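Local coordinates for protein exonuclease mut-7 homolog (Aedes aegypti, PDB 7JW2) that probably trims the 3' ends of AGO1-bound microRNAs as a magnesium-dependent 3'-5' exoribonuclease, this chain being its exonuclease (EXO) domain, at residues Y22-D27 with Y62-M67; V50-L55 with A173-R178; Q126-H131 with N211-A216; E145-N150 with L154-L159. All coordinates share one frame; numbering follows the deposited sequence.

Overall arrangement
The four contacts form two pairs on the exonuclease domain. Contacts 1 and 2, centres 13 Å apart, share the mixed sheet: strand 61-65 of contact 1 is the antiparallel neighbour of strand 50-56 of contact 2, and their segments alternate along the chain. Contacts 3 and 4, centres 16 Å apart, lie in the helical part, where helix 125-132 meets helix 210-217 and, through W129, the loop and helix of contact 4. Contact 4 is nested inside the loops closed by both contact 2 and contact 3. About 29 Å separates the centres of contacts 1 and 3, which lie on opposite sides of the chain's centre, so the set spans the chain from sheet to last helix.

Contact 1. Residues Y22-D27 with Y62-M67; sequences YAMLSD and YMIDVM
M24 lies over one face of the Y62 ring, the tightly packed part of the contact between helix 18-28 and strand 61-65. M24 CG sits 3.6 Å from Y62 CG, a CH-pi contact over the face, displaced toward the rim of the ring. With M24 CG anti to the backbone N (chi1 170°), the chain runs past the tyrosine in the opposite direction and then bends at chi3. The sulfur therefore comes obliquely to the ring, a Met-aromatic contact with SD 4.8 Å from the ring centroid. Beyond the ring, M24 SD rests 3.9 Å from I64 CG1, and M24 CE is 3.9 Å from I64 CD1, the two side chains crossing at about a right angle. The unit is a helix laid on the sheet of an RNase H-like exonuclease fold, helix 22-27 and strand 62-65 at 143°, closer to antiparallel than to parallel; L55 of the adjacent strand also touches both M24 and I64. Towards the partly exposed D27 the contact thins to a single polar link. Y62 OH donates to D27 OD2 at 2.6 Å, meeting the anti lone pair of that oxygen; the carboxylate is turned 64° from the ring plane, and OD2 stays at the ring's edge. D27 OD1 takes a further hydrogen bond from Q31 NE2. Facing the second subunit, S26 OG is hydrogen-bonded to D19 O of that chain.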
loop_
_atom_site.group_PDB
_atom_site.type_symbol
_atom_site.label_atom_id
_atom_site.label_comp_id
_atom_site.label_asym_id
_atom_site.label_seq_id
_atom_site.Cartn_x
_atom_site.Cartn_y
_atom_site.Cartn_z
ATOM N N TYR A 22 -1.102 3.785 -1.929
ATOM C CA TYR A 22 -0.975 2.653 -1.011
ATOM C C TYR A 22 -1.977 2.746 0.132
ATOM O O TYR A 22 -2.417 1.711 0.640
ATOM C CB TYR A 22 0.472 2.540 -0.506
ATOM C CG TYR A 22 1.331 1.933 -1.586
ATOM C CD1 TYR A 22 1.173 0.604 -1.944
ATOM C CD2 TYR A 22 2.255 2.686 -2.283
ATOM C CE1 TYR A 22 1.926 0.030 -2.954
ATOM C CE2 TYR A 22 3.022 2.120 -3.295
ATOM C CZ TYR A 22 2.844 0.798 -3.629
ATOM O OH TYR A 22 3.595 0.234 -4.637
ATOM N N ALA A 23 -2.371 3.955 0.543
ATOM C CA ALA A 23 -3.447 4.067 1.525
ATOM C C ALA A 23 -4.759 3.545 0.947
ATOM O O ALA A 23 -5.520 2.837 1.629
ATOM C CB ALA A 23 -3.601 5.520 1.982
ATOM N N MET A 24 -5.025 3.860 -0.321
ATOM C CA MET A 24 -6.181 3.290 -1.013
ATOM C C MET A 24 -6.098 1.766 -1.058
ATOM O O MET A 24 -7.078 1.069 -0.756
ATOM C CB MET A 24 -6.265 3.867 -2.430
ATOM C CG MET A 24 -7.284 3.147 -3.308
ATOM S SD MET A 24 -7.081 3.619 -5.045
ATOM C CE MET A 24 -5.648 2.602 -5.473
ATOM N N LEU A 25 -4.942 1.228 -1.455
ATOM C CA LEU A 25 -4.787 -0.221 -1.555
ATOM C C LEU A 25 -5.024 -0.884 -0.207
ATOM O O LEU A 25 -5.616 -1.964 -0.131
ATOM C CB LEU A 25 -3.397 -0.577 -2.085
ATOM C CG LEU A 25 -3.246 -2.011 -2.608
ATOM C CD1 LEU A 25 -4.217 -2.220 -3.775
ATOM C CD2 LEU A 25 -1.821 -2.284 -3.067
ATOM N N SER A 26 -4.580 -0.244 0.872
ATOM C CA SER A 26 -4.792 -0.788 2.209
ATOM C C SER A 26 -6.273 -1.003 2.496
ATOM O O SER A 26 -6.660 -2.032 3.066
ATOM C CB SER A 26 -4.180 0.152 3.245
ATOM O OG SER A 26 -4.501 -0.266 4.558
ATOM N N ASP A 27 -7.116 -0.043 2.110
ATOM C CA ASP A 27 -8.560 -0.187 2.288
ATOM C C ASP A 27 -9.119 -1.237 1.337
ATOM O O ASP A 27 -9.812 -2.173 1.761
ATOM C CB ASP A 27 -9.230 1.175 2.070
ATOM C CG ASP A 27 -10.751 1.115 2.125
ATOM O OD1 ASP A 27 -11.313 0.128 2.646
ATOM O OD2 ASP A 27 -11.394 2.078 1.652
ATOM N N TYR A 62 -12.422 6.414 -4.347
ATOM C CA TYR A 62 -11.061 6.790 -4.700
ATOM C C TYR A 62 -10.984 7.096 -6.186
ATOM O O TYR A 62 -11.503 6.346 -7.013
ATOM C CB TYR A 62 -10.092 5.660 -4.354
ATOM C CG TYR A 62 -10.099 5.281 -2.896
ATOM C CD1 TYR A 62 -10.924 4.264 -2.421
ATOM C CD2 TYR A 62 -9.285 5.933 -1.984
ATOM C CE1 TYR A 62 -10.923 3.911 -1.085
ATOM C CE2 TYR A 62 -9.287 5.587 -0.649
ATOM C CZ TYR A 62 -10.114 4.581 -0.208
ATOM O OH TYR A 62 -10.119 4.231 1.124
ATOM N N MET A 63 -10.312 8.183 -6.535
ATOM C CA MET A 63 -10.148 8.559 -7.934
ATOM C C MET A 63 -8.659 8.638 -8.215
ATOM O O MET A 63 -8.002 9.586 -7.766
ATOM C CB MET A 63 -10.845 9.884 -8.223
ATOM C CG MET A 63 -12.332 9.768 -7.955
ATOM S SD MET A 63 -13.243 11.269 -8.318
ATOM C CE MET A 63 -12.704 12.326 -7.004
ATOM N N ILE A 64 -8.125 7.636 -8.919
ATOM C CA ILE A 64 -6.699 7.617 -9.241
ATOM C C ILE A 64 -6.452 8.578 -10.397
ATOM O O ILE A 64 -6.970 8.369 -11.504
ATOM C CB ILE A 64 -6.213 6.208 -9.608
ATOM C CG1 ILE A 64 -6.576 5.177 -8.532
ATOM C CG2 ILE A 64 -4.682 6.231 -9.887
ATOM C CD1 ILE A 64 -6.458 3.755 -9.063
ATOM N N ASP A 65 -5.645 9.618 -10.148
ATOM C CA ASP A 65 -5.272 10.585 -11.183
ATOM C C ASP A 65 -4.074 10.009 -11.923
ATOM O O ASP A 65 -2.934 10.085 -11.446
ATOM C CB ASP A 65 -4.961 11.951 -10.589
ATOM C CG ASP A 65 -4.741 12.998 -11.656
ATOM O OD1 ASP A 65 -4.357 12.618 -12.775
ATOM O OD2 ASP A 65 -4.979 14.182 -11.371
ATOM N N VAL A 66 -4.338 9.388 -13.071
ATOM C CA VAL A 66 -3.276 8.695 -13.784
ATOM C C VAL A 66 -2.309 9.694 -14.393
ATOM O O VAL A 66 -1.120 9.402 -14.557
ATOM C CB VAL A 66 -3.891 7.760 -14.841
ATOM C CG1 VAL A 66 -2.810 7.098 -15.682
ATOM C CG2 VAL A 66 -4.766 6.692 -14.145
ATOM N N MET A 67 -2.797 10.890 -14.729
ATOM C CA MET A 67 -1.940 11.899 -15.343
ATOM C C MET A 67 -0.899 12.426 -14.366
ATOM O O MET A 67 0.245 12.691 -14.757
ATOM C CB MET A 67 -2.800 13.049 -15.870
ATOM C CG MET A 67 -3.577 12.695 -17.112
ATOM S SD MET A 67 -4.586 14.078 -17.705
ATOM C CE MET A 67 -3.321 15.253 -18.143
#

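Contact 2. Residues V50-L55 with A173-R178; sequences VSLIQL and AQRPLR
R175 NH2 donates to S51 OG, and this hydrogen bond is the polar link between strand 50-56 and the loop ahead of helix 179-205. It is 3.0 Å long and nearly straight (168°), with the hydroxyl oxygen 6° out of the guanidinium plane. S51 OG is also hydrogen-bonded to W172 O. The arginine is held by more than the serine. Its NH1 donates to Q174 O at 2.9 Å, approaching from above the carbonyl plane, and bonds W172 O as well, while NE forms a salt bridge with D65 on the neighbouring strand. A bend at chi2 (-61°) brings the guanidinium back toward the loop's own carbonyls as well as to the serine.

The apolar part is a meeting of two leucines, tip to tip: L52 CD1 is 3.7 Å from L177 CD1. L177 CD1 also lies over one face of the R175 guanidinium, offset toward its rim, and L52 CD2 comes within 4.1 Å of R175 NH2. W172 touches both leucines.

The backbone supplies the third element. S51 and L52 both face E39 on strand 33-40, a classic beta bulge near the start of the strand. Hydrogen bonds and a salt bridge thus fix the guanidinium from several directions, and the nearby carboxylate of D65 would be expected to stabilise its positive charge.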
loop_
_atom_site.group_PDB
_atom_site.type_symbol
_atom_site.label_atom_id
_atom_site.label_comp_id
_atom_site.label_asym_id
_atom_site.label_seq_id
_atom_site.Cartn_x
_atom_site.Cartn_y
_atom_site.Cartn_z
ATOM N N VAL A 50 -5.572 7.178 -20.380
ATOM C CA VAL A 50 -6.433 7.253 -19.202
ATOM C C VAL A 50 -6.200 8.557 -18.455
ATOM O O VAL A 50 -5.053 8.968 -18.227
ATOM C CB VAL A 50 -6.172 6.061 -18.262
ATOM C CG1 VAL A 50 -7.178 6.069 -17.095
ATOM C CG2 VAL A 50 -6.267 4.760 -19.019
ATOM N N SER A 51 -7.295 9.192 -18.023
ATOM C CA SER A 51 -7.214 10.326 -17.109
ATOM C C SER A 51 -7.438 9.910 -15.658
ATOM O O SER A 51 -6.602 10.203 -14.796
ATOM C CB SER A 51 -8.228 11.409 -17.522
ATOM O OG SER A 51 -8.313 12.423 -16.536
ATOM N N LEU A 52 -8.548 9.219 -15.384
ATOM C CA LEU A 52 -8.934 8.801 -14.042
ATOM C C LEU A 52 -9.360 7.346 -14.066
ATOM O O LEU A 52 -9.922 6.878 -15.056
ATOM C CB LEU A 52 -10.117 9.621 -13.492
ATOM C CG LEU A 52 -9.939 11.123 -13.269
ATOM C CD1 LEU A 52 -11.258 11.707 -12.783
ATOM C CD2 LEU A 52 -8.838 11.399 -12.262
ATOM N N ILE A 53 -9.085 6.640 -12.965
ATOM C CA ILE A 53 -9.744 5.374 -12.638
ATOM C C ILE A 53 -10.406 5.539 -11.279
ATOM O O ILE A 53 -9.759 5.980 -10.320
ATOM C CB ILE A 53 -8.753 4.199 -12.640
ATOM C CG1 ILE A 53 -8.221 3.978 -14.060
ATOM C CG2 ILE A 53 -9.455 2.928 -12.142
ATOM C CD1 ILE A 53 -7.036 3.048 -14.099
ATOM N N GLN A 54 -11.697 5.222 -11.197
ATOM C CA GLN A 54 -12.472 5.445 -9.981
ATOM C C GLN A 54 -12.860 4.107 -9.359
ATOM O O GLN A 54 -13.401 3.237 -10.049
ATOM C CB GLN A 54 -13.732 6.284 -10.239
ATOM C CG GLN A 54 -13.526 7.629 -10.953
ATOM C CD GLN A 54 -13.748 7.535 -12.453
ATOM O OE1 GLN A 54 -12.787 7.442 -13.219
ATOM N NE2 GLN A 54 -15.010 7.573 -12.878
ATOM N N LEU A 55 -12.575 3.959 -8.067
ATOM C CA LEU A 55 -12.876 2.743 -7.314
ATOM C C LEU A 55 -13.711 3.115 -6.102
ATOM O O LEU A 55 -13.255 3.887 -5.252
ATOM C CB LEU A 55 -11.591 2.034 -6.879
ATOM C CG LEU A 55 -10.578 1.818 -8.004
ATOM C CD1 LEU A 55 -9.253 1.252 -7.502
ATOM C CD2 LEU A 55 -11.156 0.938 -9.103
ATOM N N ALA A 173 -8.599 15.876 -19.807
ATOM C CA ALA A 173 -7.160 16.101 -19.799
ATOM C C ALA A 173 -6.766 17.388 -19.089
ATOM O O ALA A 173 -5.579 17.580 -18.807
ATOM C CB ALA A 173 -6.621 16.121 -21.235
ATOM N N GLN A 174 -7.719 18.268 -18.790
ATOM C CA GLN A 174 -7.353 19.512 -18.130
ATOM C C GLN A 174 -7.008 19.264 -16.662
ATOM O O GLN A 174 -7.577 18.382 -16.007
ATOM C CB GLN A 174 -8.470 20.541 -18.273
ATOM C CG GLN A 174 -9.610 20.406 -17.291
ATOM C CD GLN A 174 -10.819 21.227 -17.713
ATOM O OE1 GLN A 174 -10.707 22.118 -18.551
ATOM N NE2 GLN A 174 -11.982 20.919 -17.153
ATOM N N ARG A 175 -6.016 20.000 -16.163
ATOM C CA ARG A 175 -5.618 19.927 -14.768
ATOM C C ARG A 175 -5.450 21.340 -14.221
ATOM O O ARG A 175 -4.820 22.190 -14.881
ATOM C CB ARG A 175 -4.321 19.126 -14.598
ATOM C CG ARG A 175 -4.463 17.604 -14.777
ATOM C CD ARG A 175 -5.422 17.008 -13.754
ATOM N NE ARG A 175 -5.501 15.545 -13.814
ATOM C CZ ARG A 175 -6.267 14.887 -14.683
ATOM N NH1 ARG A 175 -6.983 15.567 -15.576
ATOM N NH2 ARG A 175 -6.316 13.560 -14.671
ATOM N N PRO A 176 -6.003 21.644 -13.034
ATOM C CA PRO A 176 -6.830 20.702 -12.257
ATOM C C PRO A 176 -8.192 20.458 -12.882
ATOM O O PRO A 176 -8.707 21.267 -13.650
ATOM C CB PRO A 176 -6.995 21.395 -10.902
ATOM C CG PRO A 176 -6.737 22.846 -11.182
ATOM C CD PRO A 176 -5.748 22.898 -12.301
ATOM N N LEU A 177 -8.774 19.311 -12.563
ATOM C CA LEU A 177 -10.145 19.072 -12.960
ATOM C C LEU A 177 -11.079 19.979 -12.165
ATOM O O LEU A 177 -10.785 20.380 -11.035
ATOM C CB LEU A 177 -10.510 17.599 -12.746
ATOM C CG LEU A 177 -9.784 16.595 -13.654
ATOM C CD1 LEU A 177 -9.882 15.176 -13.083
ATOM C CD2 LEU A 177 -10.326 16.643 -15.072
ATOM N N ARG A 178 -12.216 20.300 -12.765
ATOM C CA ARG A 178 -13.209 21.114 -12.081
ATOM C C ARG A 178 -13.982 20.260 -11.090
ATOM O O ARG A 178 -14.111 19.045 -11.261
ATOM C CB ARG A 178 -14.185 21.745 -13.075
ATOM C CG ARG A 178 -13.559 22.650 -14.126
ATOM C CD ARG A 178 -14.629 23.130 -15.083
ATOM N NE ARG A 178 -14.494 22.530 -16.406
ATOM C CZ ARG A 178 -15.309 21.605 -16.908
ATOM N NH1 ARG A 178 -16.342 21.132 -16.196
ATOM N NH2 ARG A 178 -15.080 21.144 -18.132
#

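Contact 3. Residues Q126-H131 with N211-A216; sequences QLLWRH and NEILNA
I213 puts its CG2 methyl against the imidazole of H131, at 3.8 Å from H131 ND1 and 3.8 Å from H131 CE1. The methyl comes to the ring at a slant. I213 CG1 follows at 4.2 Å from H131 CE1, so both branches of the isoleucine reach the same corner of the ring. H131 CG is anti to the backbone N (chi1 -170°), which swings the ring out toward helix 210-217. The same I213 CG2 also meets L128 CD1 at 4.2 Å, a looser apolar touch one helical turn back along helix 125-132. The contact is van der Waals only, and it buries H131 ND1, which has no polar partner in the model.

A second shell sets these groups in place. F135 meets the H131 ring with planes about 75° apart, and L217, one turn beyond I213, touches both L128 and H131. From helix 179-205, Y196 and I199 back L128, while L203 lies against I213. Three helices thus share one apolar seam, in which the last helix of this chain, 210-217, is laid against helices 125-132 and 179-205 of the RNase H-like exonuclease fold.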
loop_
_atom_site.group_PDB
_atom_site.type_symbol
_atom_site.label_atom_id
_atom_site.label_comp_id
_atom_site.label_asym_id
_atom_site.label_seq_id
_atom_site.Cartn_x
_atom_site.Cartn_y
_atom_site.Cartn_z
ATOM N N GLN A 126 -24.812 -4.553 -17.093
ATOM C CA GLN A 126 -25.665 -4.684 -18.273
ATOM C C GLN A 126 -26.095 -6.129 -18.493
ATOM O O GLN A 126 -27.206 -6.374 -18.978
ATOM C CB GLN A 126 -24.944 -4.147 -19.508
ATOM C CG GLN A 126 -25.869 -3.909 -20.699
ATOM C CD GLN A 126 -25.207 -3.105 -21.793
ATOM O OE1 GLN A 126 -24.004 -3.217 -22.017
ATOM N NE2 GLN A 126 -25.995 -2.291 -22.495
ATOM N N LEU A 127 -25.246 -7.096 -18.135
ATOM C CA LEU A 127 -25.625 -8.504 -18.232
ATOM C C LEU A 127 -26.659 -8.872 -17.179
ATOM O O LEU A 127 -27.589 -9.643 -17.454
ATOM C CB LEU A 127 -24.389 -9.393 -18.084
ATOM C CG LEU A 127 -23.371 -9.392 -19.219
ATOM C CD1 LEU A 127 -22.182 -10.273 -18.862
ATOM C CD2 LEU A 127 -24.020 -9.852 -20.515
ATOM N N LEU A 128 -26.507 -8.349 -15.961
ATOM C CA LEU A 128 -27.509 -8.572 -14.930
ATOM C C LEU A 128 -28.844 -7.955 -15.330
ATOM O O LEU A 128 -29.900 -8.565 -15.136
ATOM C CB LEU A 128 -27.019 -8.002 -13.598
ATOM C CG LEU A 128 -27.961 -8.060 -12.395
ATOM C CD1 LEU A 128 -28.209 -9.499 -11.939
ATOM C CD2 LEU A 128 -27.409 -7.217 -11.246
ATOM N N TRP A 129 -28.807 -6.745 -15.895
ATOM C CA TRP A 129 -30.006 -6.103 -16.428
ATOM C C TRP A 129 -30.721 -7.008 -17.421
ATOM O O TRP A 129 -31.923 -7.268 -17.289
ATOM C CB TRP A 129 -29.600 -4.784 -17.086
ATOM C CG TRP A 129 -30.711 -3.865 -17.469
ATOM C CD1 TRP A 129 -32.057 -4.115 -17.444
ATOM C CD2 TRP A 129 -30.559 -2.524 -17.930
ATOM N NE1 TRP A 129 -32.751 -3.002 -17.871
ATOM C CE2 TRP A 129 -31.851 -2.015 -18.180
ATOM C CE3 TRP A 129 -29.452 -1.707 -18.166
ATOM C CZ2 TRP A 129 -32.062 -0.718 -18.645
ATOM C CZ3 TRP A 129 -29.663 -0.419 -18.632
ATOM C CH2 TRP A 129 -30.960 0.061 -18.862
ATOM N N ARG A 130 -29.988 -7.514 -18.413
ATOM C CA ARG A 130 -30.600 -8.363 -19.430
ATOM C C ARG A 130 -31.128 -9.660 -18.836
ATOM O O ARG A 130 -32.138 -10.196 -19.308
ATOM C CB ARG A 130 -29.591 -8.649 -20.544
ATOM C CG ARG A 130 -29.364 -7.465 -21.480
ATOM C CD ARG A 130 -28.079 -7.595 -22.284
ATOM N NE ARG A 130 -27.686 -8.985 -22.483
ATOM C CZ ARG A 130 -26.480 -9.370 -22.893
ATOM N NH1 ARG A 130 -25.545 -8.464 -23.154
ATOM N NH2 ARG A 130 -26.211 -10.660 -23.048
ATOM N N HIS A 131 -30.478 -10.163 -17.786
ATOM C CA HIS A 131 -30.895 -11.420 -17.176
ATOM C C HIS A 131 -32.209 -11.258 -16.420
ATOM O O HIS A 131 -33.128 -12.073 -16.569
ATOM C CB HIS A 131 -29.793 -11.928 -16.246
ATOM C CG HIS A 131 -30.013 -13.323 -15.749
ATOM N ND1 HIS A 131 -30.685 -13.600 -14.578
ATOM C CD2 HIS A 131 -29.646 -14.520 -16.266
ATOM C CE1 HIS A 131 -30.729 -14.909 -14.397
ATOM N NE2 HIS A 131 -30.103 -15.489 -15.405
ATOM N N ASN A 211 -27.741 -14.145 -4.942
ATOM C CA ASN A 211 -26.399 -14.728 -4.917
ATOM C C ASN A 211 -26.290 -15.902 -5.882
ATOM O O ASN A 211 -25.234 -16.133 -6.480
ATOM C CB ASN A 211 -26.036 -15.187 -3.504
ATOM C CG ASN A 211 -25.747 -14.049 -2.578
ATOM O OD1 ASN A 211 -25.282 -12.985 -3.007
ATOM N ND2 ASN A 211 -25.983 -14.258 -1.291
ATOM N N GLU A 212 -27.362 -16.686 -6.017
ATOM C CA GLU A 212 -27.341 -17.778 -6.981
ATOM C C GLU A 212 -27.246 -17.248 -8.404
ATOM O O GLU A 212 -26.503 -17.793 -9.232
ATOM C CB GLU A 212 -28.590 -18.640 -6.804
ATOM C CG GLU A 212 -28.492 -20.018 -7.389
ATOM C CD GLU A 212 -29.648 -20.894 -6.953
ATOM O OE1 GLU A 212 -30.643 -20.348 -6.428
ATOM O OE2 GLU A 212 -29.560 -22.124 -7.138
ATOM N N ILE A 213 -27.987 -16.177 -8.702
ATOM C CA ILE A 213 -27.930 -15.545 -10.014
ATOM C C ILE A 213 -26.553 -14.938 -10.261
ATOM O O ILE A 213 -25.984 -15.079 -11.347
ATOM C CB ILE A 213 -29.057 -14.505 -10.126
ATOM C CG1 ILE A 213 -30.416 -15.222 -10.227
ATOM C CG2 ILE A 213 -28.835 -13.606 -11.314
ATOM C CD1 ILE A 213 -31.582 -14.407 -9.720
ATOM N N LEU A 214 -25.984 -14.289 -9.248
ATOM C CA LEU A 214 -24.642 -13.724 -9.374
ATOM C C LEU A 214 -23.624 -14.780 -9.788
ATOM O O LEU A 214 -22.852 -14.575 -10.734
ATOM C CB LEU A 214 -24.242 -13.068 -8.055
ATOM C CG LEU A 214 -22.820 -12.522 -8.001
ATOM C CD1 LEU A 214 -22.682 -11.364 -8.997
ATOM C CD2 LEU A 214 -22.504 -12.057 -6.602
ATOM N N ASN A 215 -23.615 -15.930 -9.100
ATOM C CA ASN A 215 -22.629 -16.956 -9.421
ATOM C C ASN A 215 -22.791 -17.460 -10.848
ATOM O O ASN A 215 -21.799 -17.683 -11.551
ATOM C CB ASN A 215 -22.721 -18.123 -8.443
ATOM C CG ASN A 215 -21.658 -19.172 -8.708
ATOM O OD1 ASN A 215 -21.931 -20.226 -9.288
ATOM N ND2 ASN A 215 -20.428 -18.877 -8.303
ATOM N N ALA A 216 -24.034 -17.642 -11.302
ATOM C CA ALA A 216 -24.247 -18.095 -12.672
ATOM C C ALA A 216 -23.717 -17.086 -13.685
ATOM O O ALA A 216 -23.106 -17.469 -14.689
ATOM C CB ALA A 216 -25.732 -18.367 -12.908
#

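Contact 4. Residues E145-N150 with L154-L159; sequences ESVNQN and LVRLCL
V147 splays its two methyls between L157 and R156, closing the loop that leads into helix 151-159 back onto that helix. This is a helix N-terminus with N150 as its N-cap: N150 OD1 accepts from the backbone N of N153, and the preceding Q149 sits at the centre of an inverse gamma turn. V147 chi1 of -58° sets CG1 anti to the carbonyl carbon and CG2 between the backbone N and the carbonyl carbon, where CG2 meets L157 CD1 at 3.8 Å. Those two side chains pass each other in opposite directions. The other methyl, CG1, slants against the guanidinium of R156, with 3.7 Å from V147 CG1 to R156 NH2. The arginine chain bends at chi3 (67°), and its head is held by E144, in a salt bridge through NE, and by N153 OD1, which accepts from NH1.

W129 of helix 125-132 touches V147, L154 and L157 alike, so loop and helix pack on a common indole. I195 of helix 179-205 covers L154 as well. The first turn is closed through the backbone, where L154 N donates to N150 O at 3.1 Å; L154 N lies in the carbonyl plane of N150, and the N-H...O angle is 157°.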
loop_
_atom_site.group_PDB
_atom_site.type_symbol
_atom_site.label_atom_id
_atom_site.label_comp_id
_atom_site.label_asym_id
_atom_site.label_seq_id
_atom_site.Cartn_x
_atom_site.Cartn_y
_atom_site.Cartn_z
ATOM N N GLU A 145 -40.874 1.210 -19.345
ATOM C CA GLU A 145 -40.921 0.223 -20.415
ATOM C C GLU A 145 -39.891 0.545 -21.490
ATOM O O GLU A 145 -39.811 1.686 -21.958
ATOM C CB GLU A 145 -42.317 0.174 -21.034
ATOM C CG GLU A 145 -43.161 -1.011 -20.594
ATOM C CD GLU A 145 -44.222 -1.368 -21.617
ATOM O OE1 GLU A 145 -44.074 -2.409 -22.294
ATOM O OE2 GLU A 145 -45.198 -0.599 -21.757
ATOM N N SER A 146 -39.098 -0.463 -21.853
ATOM C CA SER A 146 -38.245 -0.449 -23.041
ATOM C C SER A 146 -37.414 0.831 -23.156
ATOM O O SER A 146 -37.475 1.564 -24.144
ATOM C CB SER A 146 -39.085 -0.668 -24.302
ATOM O OG SER A 146 -39.736 -1.925 -24.258
ATOM N N VAL A 147 -36.625 1.095 -22.119
ATOM C CA VAL A 147 -35.649 2.169 -22.207
ATOM C C VAL A 147 -34.389 1.646 -22.891
ATOM O O VAL A 147 -34.115 0.439 -22.913
ATOM C CB VAL A 147 -35.324 2.757 -20.821
ATOM C CG1 VAL A 147 -36.594 3.275 -20.135
ATOM C CG2 VAL A 147 -34.618 1.721 -19.946
ATOM N N ASN A 148 -33.623 2.566 -23.479
ATOM C CA ASN A 148 -32.310 2.214 -24.001
ATOM C C ASN A 148 -31.445 1.690 -22.864
ATOM O O ASN A 148 -31.527 2.175 -21.733
ATOM C CB ASN A 148 -31.649 3.428 -24.650
ATOM C CG ASN A 148 -32.287 3.798 -25.969
ATOM O OD1 ASN A 148 -32.937 2.972 -26.612
ATOM N ND2 ASN A 148 -32.101 5.046 -26.383
ATOM N N GLN A 149 -30.619 0.688 -23.162
ATOM C CA GLN A 149 -29.857 -0.005 -22.120
ATOM C C GLN A 149 -28.500 0.671 -21.910
ATOM O O GLN A 149 -27.442 0.147 -22.259
ATOM C CB GLN A 149 -29.705 -1.482 -22.461
ATOM C CG GLN A 149 -30.997 -2.281 -22.356
ATOM C CD GLN A 149 -30.758 -3.768 -22.153
ATOM O OE1 GLN A 149 -31.559 -4.454 -21.514
ATOM N NE2 GLN A 149 -29.648 -4.272 -22.690
ATOM N N ASN A 150 -28.551 1.861 -21.318
ATOM C CA ASN A 150 -27.365 2.603 -20.907
ATOM C C ASN A 150 -27.413 2.859 -19.404
ATOM O O ASN A 150 -28.426 2.615 -18.745
ATOM C CB ASN A 150 -27.235 3.922 -21.685
ATOM C CG ASN A 150 -28.480 4.787 -21.598
ATOM O OD1 ASN A 150 -28.980 5.086 -20.510
ATOM N ND2 ASN A 150 -28.991 5.195 -22.756
ATOM N N LEU A 154 -30.473 2.997 -16.399
ATOM C CA LEU A 154 -30.468 2.066 -15.275
ATOM C C LEU A 154 -30.508 2.806 -13.943
ATOM O O LEU A 154 -31.136 2.344 -12.983
ATOM C CB LEU A 154 -29.237 1.161 -15.353
ATOM C CG LEU A 154 -29.236 -0.021 -14.393
ATOM C CD1 LEU A 154 -30.576 -0.774 -14.449
ATOM C CD2 LEU A 154 -28.059 -0.939 -14.721
ATOM N N VAL A 155 -29.826 3.950 -13.855
ATOM C CA VAL A 155 -29.901 4.772 -12.652
ATOM C C VAL A 155 -31.335 5.227 -12.397
ATOM O O VAL A 155 -31.822 5.182 -11.262
ATOM C CB VAL A 155 -28.937 5.968 -12.762
ATOM C CG1 VAL A 155 -29.249 6.994 -11.703
ATOM C CG2 VAL A 155 -27.496 5.485 -12.602
ATOM N N ARG A 156 -32.029 5.683 -13.440
ATOM C CA ARG A 156 -33.414 6.109 -13.252
ATOM C C ARG A 156 -34.297 4.953 -12.800
ATOM O O ARG A 156 -35.102 5.106 -11.876
ATOM C CB ARG A 156 -33.964 6.722 -14.535
ATOM C CG ARG A 156 -35.221 7.559 -14.306
ATOM C CD ARG A 156 -35.523 8.402 -15.523
ATOM N NE ARG A 156 -35.892 7.563 -16.657
ATOM C CZ ARG A 156 -35.106 7.331 -17.707
ATOM N NH1 ARG A 156 -33.898 7.870 -17.765
ATOM N NH2 ARG A 156 -35.529 6.553 -18.696
ATOM N N LEU A 157 -34.151 3.786 -13.438
ATOM C CA LEU A 157 -34.968 2.626 -13.086
ATOM C C LEU A 157 -34.744 2.191 -11.644
ATOM O O LEU A 157 -35.683 1.763 -10.965
ATOM C CB LEU A 157 -34.661 1.463 -14.025
ATOM C CG LEU A 157 -35.140 1.587 -15.467
ATOM C CD1 LEU A 157 -34.364 0.645 -16.354
ATOM C CD2 LEU A 157 -36.616 1.271 -15.537
ATOM N N CYS A 158 -33.505 2.271 -11.160
ATOM C CA CYS A 158 -33.203 1.745 -9.837
ATOM C C CYS A 158 -33.320 2.785 -8.737
ATOM O O CYS A 158 -33.708 2.446 -7.618
ATOM C CB CYS A 158 -31.786 1.153 -9.806
ATOM S SG CYS A 158 -31.567 -0.298 -10.820
ATOM N N LEU A 159 -32.981 4.041 -9.016
ATOM C CA LEU A 159 -32.920 5.053 -7.978
ATOM C C LEU A 159 -33.912 6.194 -8.146
ATOM O O LEU A 159 -34.024 7.022 -7.235
ATOM C CB LEU A 159 -31.503 5.633 -7.901
ATOM C CG LEU A 159 -30.363 4.614 -7.933
ATOM C CD1 LEU A 159 -29.063 5.378 -7.968
ATOM C CD2 LEU A 159 -30.416 3.660 -6.743
#